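PDB 3KD4: putative protease from Parabacteroides distasonis ATCC 8503, which is of unknown function but may be an exported protease, with two domains of families that have no assigned role. Local coordinates for residues Ile147-Gly152 and Ala205-Ser210; Glu425-Thr430 and His492-Pro497; Arg457-Thr460 and Thr465-Val468. One frame throughout, in Å; residues are numbered along the deposited sequence.

Overall arrangement
Contact 1 lies on one side of the chain's centre, contacts 2 and 3 on the other. Contact 1 joins the large mixed sheet containing strand 140-150 to the three-stranded sheet containing strand 202-206, and a phosphate, probably from the crystallisation liquor, sits beside it. Its centre lies 54 Å from that of contact 2, with nearest atoms about 38 Å apart, and 65 Å from that of contact 3. Contacts 2 and 3 share the DUF3858 region, their centres 12 Å apart. They meet in one five-stranded sheet, where strands 423-433 and 465-474 are neighbours and Tyr429 N lies 2.8 Å from Val468 O, a probable hydrogen bond. Along the chain, contact 3 is nested inside the loop closed by contact 2.

Contact 1: residues Ile147-Gly152 and Ala205-Ser210; sequences ISVPEG and ASTYPS. With PO4 (phosphate ion), chain D.
Two small pairs of side chains carry this contact, Ile147 with Ala205 and, two residues further along each segment, Val149 with Thr207. All four residues are buried, and all four send CB toward the other segment. The delta methyl of Ile147 makes the closer approach, CD1 lying 3.4 Å from Ala205 CB, tighter than an ordinary contact between methyl groups. It gets there because CG1 stands beside the backbone N (chi1 -60°) and chi2 is extended, so that the longer branch spans the gap to a residue whose side chain is a single methyl. Val149 and Thr207 meet tip to tip, CG1 to CG2 at 3.7 Å. The threonine presents its methyl to the valine, while OG1, set between the backbone N and the carbonyl carbon (chi1 65°), takes part in a hydrogen bond with the backbone N of Leu128. Leu17 of strand 6-17 packs against both Val149 and Thr207. Beyond the strand end, Gly152 N donates to phosphate O2 at 2.7 Å, and Lys175 NZ also binds this ion, which probably came from the crystallisation liquor. In the other segment Ser206 OG accepts from Tyr208 N at 3.0 Å, forming an ST turn. With no hydrogen bond between the segments, this is apolar packing of strand 140-150 in one sheet against the end of strand 202-206, and the loop after it, in another.

Contact 2: residues Glu425-Thr430 and His492-Pro497; sequences EEVTYT and HEWTNP
The indole of Trp494 receives Val427 at its edge, near the ring plane, where CG2 lies 4.0 Å from CH2 of the six-membered ring. The carboxylate of Glu425 comes to the same end of the indole obliquely, its plane turned 74° from that of the ring, with OE1 3.7 Å from Trp494 CZ2. Arg470, on neighbouring strand 465-474, makes a cation-pi interaction with the indole and also donates from NH2 to Trp494 O. Trp494 CG is anti to the backbone N (chi1 -175°), which carries the ring from the helix toward the strand. Val427 turns CG2, the branch beside its own backbone N, to meet it. Both polar groups have partners beyond the two segments: Trp494 NE1 is hydrogen-bonded to Asp402 OD2, and Glu425 OE2 to the backbone N of Ile401. The first bond probably helps fix the rotation of the indole; the second holds the buried carboxylate. Ile472 touches both Glu425 and Trp494, completing the seam. Through a large aromatic from its last turn, the helix forms a helix-on-sheet layer within the DUF3858 region, helix 481-495 packed on a face of the mixed sheet.

Contact 3: residues Arg457-Thr460 and Thr465-Val468; sequences RTIT and TIEV
Thr460 and Glu467 stand side by side on one face of the hairpin, their side chains pointing the same way, while Ile459, Ile466 and Val468 occupy the opposite face. The strands run antiparallel at 167°, with Thr460 and Glu467 forming a hydrogen-bonded pair: Thr460 N donates to Glu467 O, and Glu467 N to Thr460 O, each at 2.9 Å. In one of its two modelled conformers Thr460 turns its hydroxyl back over its own main chain (chi1 63°), which leaves Thr460 OG1 3.1 Å from Glu467 OE1. The extended chain of Glu467 rises alongside the threonine, and OE1 also has a weak, long ion pair with Arg462. Over the threonine face a water accepts from Thr458 OG1 at 2.8 Å and, in that same conformer, from Thr460 OG1, and it donates to Glu467 O, linking the threonines to the partner strand.

On the other face the contacts are between aliphatic carbons. Ile459 and Ile466 cross at an angle, Ile459 CG2 lying 3.6 Å from Ile466 CG2. Ile459 CG1 also nears CG1 of Val468, its partner in the non-hydrogen-bonded pair. Val468 CG1 lies 4.1 Å from Arg457 CG, so the arginine adds its aliphatic part here; bent at chi3, it sends NH1 to the carbonyl of Asn499. Leu502 touches Ile459 and Val468, and Phe504 touches Ile466. The hairpin is therefore amphipathic: hydrocarbon groups pack against strand 501-505, whereas the partly exposed threonine-glutamate face adds a water bridge to the two backbone bonds, and its carboxylate is probably ionised.

Contact 1: residues Ile147-Gly152 and Ala205-Ser210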
loop_
_atom_site.group_PDB
_atom_site.type_symbol
_atom_site.label_atom_id
_atom_site.label_comp_id
_atom_site.label_asym_id
_atom_site.label_seq_id
_atom_site.Cartn_x
_atom_site.Cartn_y
_atom_site.Cartn_z
ATOM N N ILE A 147 -13.701 -16.911 14.931
ATOM C CA ILE A 147 -13.337 -17.825 13.817
ATOM C C ILE A 147 -13.799 -19.225 14.180
ATOM O O ILE A 147 -13.552 -19.649 15.298
ATOM C CB ILE A 147 -11.830 -17.854 13.587
ATOM C CG1 ILE A 147 -11.292 -16.460 13.226
ATOM C CG2 ILE A 147 -11.445 -18.880 12.457
ATOM C CD1 ILE A 147 -9.696 -16.367 13.390
ATOM N N SER A 148 -14.527 -19.903 13.290
ATOM C CA SER A 148 -14.994 -21.277 13.531
ATOM C C SER A 148 -14.562 -22.140 12.393
ATOM O O SER A 148 -14.763 -21.760 11.240
ATOM C CB SER A 148 -16.513 -21.337 13.621
ATOM O OG SER A 148 -16.962 -20.468 14.613
ATOM N N VAL A 149 -13.973 -23.287 12.720
ATOM C CA VAL A 149 -13.509 -24.269 11.738
ATOM C C VAL A 149 -13.849 -25.674 12.281
ATOM O O VAL A 149 -14.099 -25.842 13.489
ATOM C CB VAL A 149 -11.991 -24.146 11.422
ATOM C CG1 VAL A 149 -11.591 -22.686 11.116
ATOM C CG2 VAL A 149 -11.132 -24.704 12.562
ATOM N N PRO A 150 -13.854 -26.681 11.400
ATOM C CA PRO A 150 -14.102 -28.047 11.861
ATOM C C PRO A 150 -12.992 -28.546 12.780
ATOM O O PRO A 150 -11.842 -28.251 12.560
ATOM C CB PRO A 150 -14.153 -28.883 10.561
ATOM C CG PRO A 150 -14.374 -27.899 9.472
ATOM C CD PRO A 150 -13.667 -26.619 9.955
ATOM N N GLU A 151 -13.372 -29.263 13.829
ATOM C CA GLU A 151 -12.381 -29.930 14.648
ATOM C C GLU A 151 -11.494 -30.743 13.745
ATOM O O GLU A 151 -11.957 -31.379 12.794
ATOM C CB GLU A 151 -13.021 -30.802 15.732
ATOM C CG GLU A 151 -13.504 -29.883 16.817
ATOM C CD GLU A 151 -14.145 -30.549 17.997
ATOM O OE1 GLU A 151 -14.442 -31.781 17.950
ATOM O OE2 GLU A 151 -14.364 -29.788 18.977
ATOM N N GLY A 152 -10.215 -30.658 14.015
ATOM C CA GLY A 152 -9.247 -31.372 13.215
ATOM C C GLY A 152 -8.624 -30.558 12.101
ATOM O O GLY A 152 -7.642 -31.025 11.484
ATOM N N ALA A 205 -5.179 -14.895 10.499
ATOM C CA ALA A 205 -5.479 -16.298 10.746
ATOM C C ALA A 205 -5.502 -17.069 9.452
ATOM O O ALA A 205 -5.806 -16.524 8.357
ATOM C CB ALA A 205 -6.847 -16.473 11.515
ATOM N N SER A 206 -5.226 -18.365 9.582
ATOM C CA SER A 206 -5.111 -19.252 8.438
ATOM C C SER A 206 -5.396 -20.687 8.813
ATOM O O SER A 206 -4.978 -21.141 9.880
ATOM C CB SER A 206 -3.679 -19.164 7.884
ATOM O OG SER A 206 -3.427 -20.107 6.874
ATOM N N THR A 207 -6.060 -21.409 7.907
ATOM C CA THR A 207 -6.211 -22.845 8.022
ATOM C C THR A 207 -5.322 -23.613 7.059
ATOM O O THR A 207 -5.443 -24.833 6.964
ATOM C CB THR A 207 -7.690 -23.306 7.884
ATOM O OG1 THR A 207 -8.172 -23.034 6.582
ATOM C CG2 THR A 207 -8.614 -22.650 8.980
ATOM N N TYR A 208 -4.405 -22.940 6.351
ATOM C CA TYR A 208 -3.386 -23.702 5.647
ATOM C C TYR A 208 -2.500 -24.428 6.708
ATOM O O TYR A 208 -2.426 -24.008 7.841
ATOM C CB TYR A 208 -2.489 -22.784 4.835
ATOM C CG TYR A 208 -3.104 -22.183 3.580
ATOM C CD1 TYR A 208 -3.220 -22.919 2.429
ATOM C CD2 TYR A 208 -3.511 -20.844 3.552
ATOM C CE1 TYR A 208 -3.734 -22.348 1.260
ATOM C CE2 TYR A 208 -4.010 -20.297 2.434
ATOM C CZ TYR A 208 -4.088 -21.042 1.283
ATOM O OH TYR A 208 -4.595 -20.471 0.181
ATOM N N PRO A 209 -1.795 -25.493 6.321
ATOM C CA PRO A 209 -0.971 -26.221 7.267
ATOM C C PRO A 209 0.164 -25.369 7.832
ATOM O O PRO A 209 0.621 -25.610 8.964
ATOM C CB PRO A 209 -0.397 -27.354 6.428
ATOM C CG PRO A 209 -1.392 -27.516 5.275
ATOM C CD PRO A 209 -1.874 -26.144 5.013
ATOM N N SER A 210 0.617 -24.420 7.026
ATOM C CA SER A 210 1.682 -23.490 7.384
ATOM C C SER A 210 1.716 -22.357 6.370
ATOM O O SER A 210 1.176 -22.471 5.265
ATOM C CB SER A 210 3.030 -24.220 7.361
ATOM O OG SER A 210 3.443 -24.534 6.035
HETATM P P PO4 D . -8.758 -29.938 17.248
HETATM O O1 PO4 D . -10.234 -29.880 17.558
HETATM O O2 PO4 D . -8.575 -29.459 15.825
HETATM O O3 PO4 D . -8.007 -29.035 18.197
HETATM O O4 PO4 D . -8.267 -31.352 17.404
#

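Contact 2: residues Glu425-Thr430 and His492-Pro497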
loop_
_atom_site.group_PDB
_atom_site.type_symbol
_atom_site.label_atom_id
_atom_site.label_comp_id
_atom_site.label_asym_id
_atom_site.label_seq_id
_atom_site.Cartn_x
_atom_site.Cartn_y
_atom_site.Cartn_z
ATOM N N GLU A 425 20.340 13.200 -2.552
ATOM C CA GLU A 425 20.128 14.053 -3.723
ATOM C C GLU A 425 21.197 15.124 -3.854
ATOM O O GLU A 425 21.643 15.693 -2.856
ATOM C CB GLU A 425 18.763 14.728 -3.686
ATOM C CG GLU A 425 17.661 13.872 -3.180
ATOM C CD GLU A 425 16.289 14.424 -3.454
ATOM O OE1 GLU A 425 16.155 15.518 -4.061
ATOM O OE2 GLU A 425 15.325 13.732 -3.051
ATOM N N GLU A 426 21.595 15.386 -5.092
ATOM C CA GLU A 426 22.464 16.504 -5.399
ATOM C C GLU A 426 21.896 17.263 -6.579
ATOM O O GLU A 426 21.623 16.662 -7.629
ATOM C CB GLU A 426 23.859 16.029 -5.723
ATOM C CG GLU A 426 24.760 17.156 -6.189
ATOM C CD GLU A 426 26.095 16.649 -6.672
ATOM O OE1 GLU A 426 26.117 15.877 -7.662
ATOM O OE2 GLU A 426 27.112 17.002 -6.048
ATOM N N VAL A 427 21.705 18.576 -6.407
ATOM C CA VAL A 427 21.215 19.415 -7.489
ATOM C C VAL A 427 22.229 20.542 -7.705
ATOM O O VAL A 427 22.549 21.280 -6.762
ATOM C CB VAL A 427 19.816 20.012 -7.196
ATOM C CG1 VAL A 427 19.315 20.826 -8.421
ATOM C CG2 VAL A 427 18.826 18.894 -6.831
ATOM N N THR A 428 22.724 20.659 -8.938
ATOM C CA THR A 428 23.711 21.666 -9.300
ATOM C C THR A 428 23.099 22.705 -10.217
ATOM O O THR A 428 22.638 22.375 -11.305
ATOM C CB THR A 428 24.892 21.028 -9.991
ATOM O OG1 THR A 428 25.516 20.132 -9.074
ATOM C CG2 THR A 428 25.923 22.096 -10.445
ATOM N N TYR A 429 23.098 23.966 -9.780
ATOM C CA TYR A 429 22.543 25.048 -10.587
ATOM C C TYR A 429 23.706 25.834 -11.180
ATOM O O TYR A 429 24.655 26.143 -10.478
ATOM C CB TYR A 429 21.684 25.993 -9.750
ATOM C CG TYR A 429 20.474 25.372 -9.117
ATOM C CD1 TYR A 429 20.545 24.780 -7.858
ATOM C CD2 TYR A 429 19.265 25.363 -9.772
ATOM C CE1 TYR A 429 19.430 24.191 -7.281
ATOM C CE2 TYR A 429 18.142 24.780 -9.208
ATOM C CZ TYR A 429 18.228 24.200 -7.957
ATOM O OH TYR A 429 17.107 23.624 -7.407
ATOM N N THR A 430 23.657 26.125 -12.474
ATOM C CA THR A 430 24.633 27.027 -13.052
ATOM C C THR A 430 23.871 28.301 -13.400
ATOM O O THR A 430 22.933 28.291 -14.214
ATOM C CB THR A 430 25.363 26.439 -14.268
ATOM O OG1 THR A 430 26.066 25.256 -13.866
ATOM C CG2 THR A 430 26.379 27.446 -14.819
ATOM N N HIS A 492 12.703 20.365 5.995
ATOM C CA HIS A 492 12.358 21.767 5.842
ATOM C C HIS A 492 13.519 22.604 5.233
ATOM O O HIS A 492 13.296 23.485 4.415
ATOM C CB HIS A 492 11.920 22.304 7.204
ATOM C CG HIS A 492 11.684 23.775 7.231
ATOM N ND1 HIS A 492 10.600 24.361 6.607
ATOM C CD2 HIS A 492 12.361 24.777 7.838
ATOM C CE1 HIS A 492 10.648 25.668 6.794
ATOM N NE2 HIS A 492 11.699 25.946 7.549
ATOM N N GLU A 493 14.756 22.315 5.627
ATOM C CA GLU A 493 15.901 23.040 5.050
ATOM C C GLU A 493 15.933 22.820 3.548
ATOM O O GLU A 493 16.205 23.754 2.778
ATOM C CB GLU A 493 17.225 22.626 5.690
ATOM C CG GLU A 493 18.419 23.500 5.221
ATOM C CD GLU A 493 19.035 24.329 6.338
ATOM O OE1 GLU A 493 18.332 24.693 7.286
ATOM O OE2 GLU A 493 20.248 24.594 6.254
ATOM N N TRP A 494 15.593 21.605 3.124
ATOM C CA TRP A 494 15.544 21.285 1.706
ATOM C C TRP A 494 14.411 21.995 0.961
ATOM O O TRP A 494 14.642 22.547 -0.115
ATOM C CB TRP A 494 15.441 19.769 1.474
ATOM C CG TRP A 494 15.515 19.434 0.042
ATOM C CD1 TRP A 494 14.488 19.135 -0.774
ATOM C CD2 TRP A 494 16.696 19.396 -0.762
ATOM N NE1 TRP A 494 14.939 18.925 -2.065
ATOM C CE2 TRP A 494 16.302 19.056 -2.074
ATOM C CE3 TRP A 494 18.047 19.604 -0.502
ATOM C CZ2 TRP A 494 17.220 18.917 -3.124
ATOM C CZ3 TRP A 494 18.974 19.456 -1.545
ATOM C CH2 TRP A 494 18.553 19.108 -2.836
ATOM N N THR A 495 13.205 21.971 1.521
ATOM C CA THR A 495 12.012 22.395 0.778
ATOM C C THR A 495 11.718 23.892 0.908
ATOM O O THR A 495 11.061 24.446 0.050
ATOM C CB THR A 495 10.746 21.630 1.202
ATOM O OG1 THR A 495 10.502 21.841 2.606
ATOM C CG2 THR A 495 10.896 20.097 0.920
ATOM N N ASN A 496 12.168 24.532 1.981
ATOM C CA ASN A 496 11.861 25.974 2.217
ATOM C C ASN A 496 12.330 26.805 1.022
ATOM O O ASN A 496 13.523 26.843 0.734
ATOM C CB ASN A 496 12.569 26.443 3.477
ATOM C CG ASN A 496 12.230 27.860 3.860
ATOM O OD1 ASN A 496 11.071 28.196 3.990
ATOM N ND2 ASN A 496 13.260 28.687 4.133
ATOM N N PRO A 497 11.398 27.433 0.294
ATOM C CA PRO A 497 11.729 28.150 -0.957
ATOM C C PRO A 497 12.780 29.240 -0.791
ATOM O O PRO A 497 13.578 29.460 -1.701
ATOM C CB PRO A 497 10.391 28.793 -1.373
ATOM C CG PRO A 497 9.339 28.036 -0.646
ATOM C CD PRO A 497 9.961 27.503 0.620
#

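Contact 3: residues Arg457-Thr460 and Thr465-Val468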
loop_
_atom_site.group_PDB
_atom_site.type_symbol
_atom_site.label_atom_id
_atom_site.label_comp_id
_atom_site.label_asym_id
_atom_site.label_seq_id
_atom_site.Cartn_x
_atom_site.Cartn_y
_atom_site.Cartn_z
ATOM N N ARG A 457 24.328 23.574 1.225
ATOM C CA ARG A 457 24.276 24.461 0.080
ATOM C C ARG A 457 25.628 25.158 -0.038
ATOM O O ARG A 457 26.130 25.737 0.939
ATOM C CB ARG A 457 23.180 25.503 0.254
ATOM C CG ARG A 457 23.003 26.372 -0.948
ATOM C CD ARG A 457 21.988 27.453 -0.684
ATOM N NE ARG A 457 22.559 28.582 0.034
ATOM C CZ ARG A 457 21.896 29.696 0.337
ATOM N NH1 ARG A 457 20.615 29.827 0.009
ATOM N NH2 ARG A 457 22.520 30.701 0.950
ATOM N N THR A 458 26.227 25.081 -1.219
ATOM C CA THR A 458 27.450 25.827 -1.464
ATOM C C THR A 458 27.177 26.750 -2.632
ATOM O O THR A 458 26.429 26.401 -3.543
ATOM C CB THR A 458 28.619 24.916 -1.826
ATOM O OG1 THR A 458 28.278 24.221 -3.017
ATOM C CG2 THR A 458 28.894 23.921 -0.747
ATOM N N ILE A 459 27.778 27.936 -2.604
ATOM C CA ILE A 459 27.575 28.931 -3.656
ATOM C C ILE A 459 28.982 29.380 -4.050
ATOM O O ILE A 459 29.749 29.872 -3.192
ATOM C CB ILE A 459 26.763 30.127 -3.175
ATOM C CG1 ILE A 459 25.347 29.698 -2.744
ATOM C CG2 ILE A 459 26.730 31.192 -4.267
ATOM C CD1 ILE A 459 24.505 30.855 -2.104
ATOM N N THR A 460 29.325 29.169 -5.318
ATOM C CA THR A 460 30.680 29.413 -5.782
ATOM C C THR A 460 30.689 30.167 -7.111
ATOM O O THR A 460 30.342 29.623 -8.160
ATOM C CB THR A 460 31.449 28.112 -5.940
ATOM O OG1 THR A 460 30.822 27.325 -6.950
ATOM C CG2 THR A 460 31.471 27.334 -4.632
ATOM N N THR A 465 29.655 33.004 -14.164
ATOM C CA THR A 465 28.577 32.150 -13.666
ATOM C C THR A 465 28.722 31.993 -12.159
ATOM O O THR A 465 29.789 32.233 -11.570
ATOM C CB THR A 465 28.582 30.732 -14.273
ATOM O OG1 THR A 465 29.746 30.034 -13.812
ATOM C CG2 THR A 465 28.560 30.764 -15.808
ATOM N N ILE A 466 27.636 31.568 -11.536
ATOM C CA ILE A 466 27.673 31.156 -10.143
ATOM C C ILE A 466 27.107 29.742 -10.088
ATOM O O ILE A 466 26.032 29.470 -10.638
ATOM C CB ILE A 466 26.822 32.058 -9.262
ATOM C CG1 ILE A 466 27.334 33.499 -9.344
ATOM C CG2 ILE A 466 26.782 31.524 -7.806
ATOM C CD1 ILE A 466 26.226 34.520 -9.008
ATOM N N GLU A 467 27.858 28.856 -9.440
ATOM C CA GLU A 467 27.437 27.498 -9.252
ATOM C C GLU A 467 26.860 27.308 -7.870
ATOM O O GLU A 467 27.545 27.534 -6.874
ATOM C CB GLU A 467 28.620 26.564 -9.409
ATOM C CG GLU A 467 28.228 25.109 -9.239
ATOM C CD GLU A 467 29.420 24.216 -8.994
ATOM O OE1 GLU A 467 30.225 24.524 -8.060
ATOM O OE2 GLU A 467 29.521 23.192 -9.706
ATOM N N VAL A 468 25.624 26.830 -7.806
ATOM C CA VAL A 468 25.018 26.536 -6.526
ATOM C C VAL A 468 24.810 25.039 -6.424
ATOM O O VAL A 468 24.112 24.482 -7.263
ATOM C CB VAL A 468 23.668 27.262 -6.384
ATOM C CG1 VAL A 468 23.046 26.960 -5.000
ATOM C CG2 VAL A 468 23.847 28.755 -6.592
HETATM O O HOH W 1 29.004 25.717 -5.263
#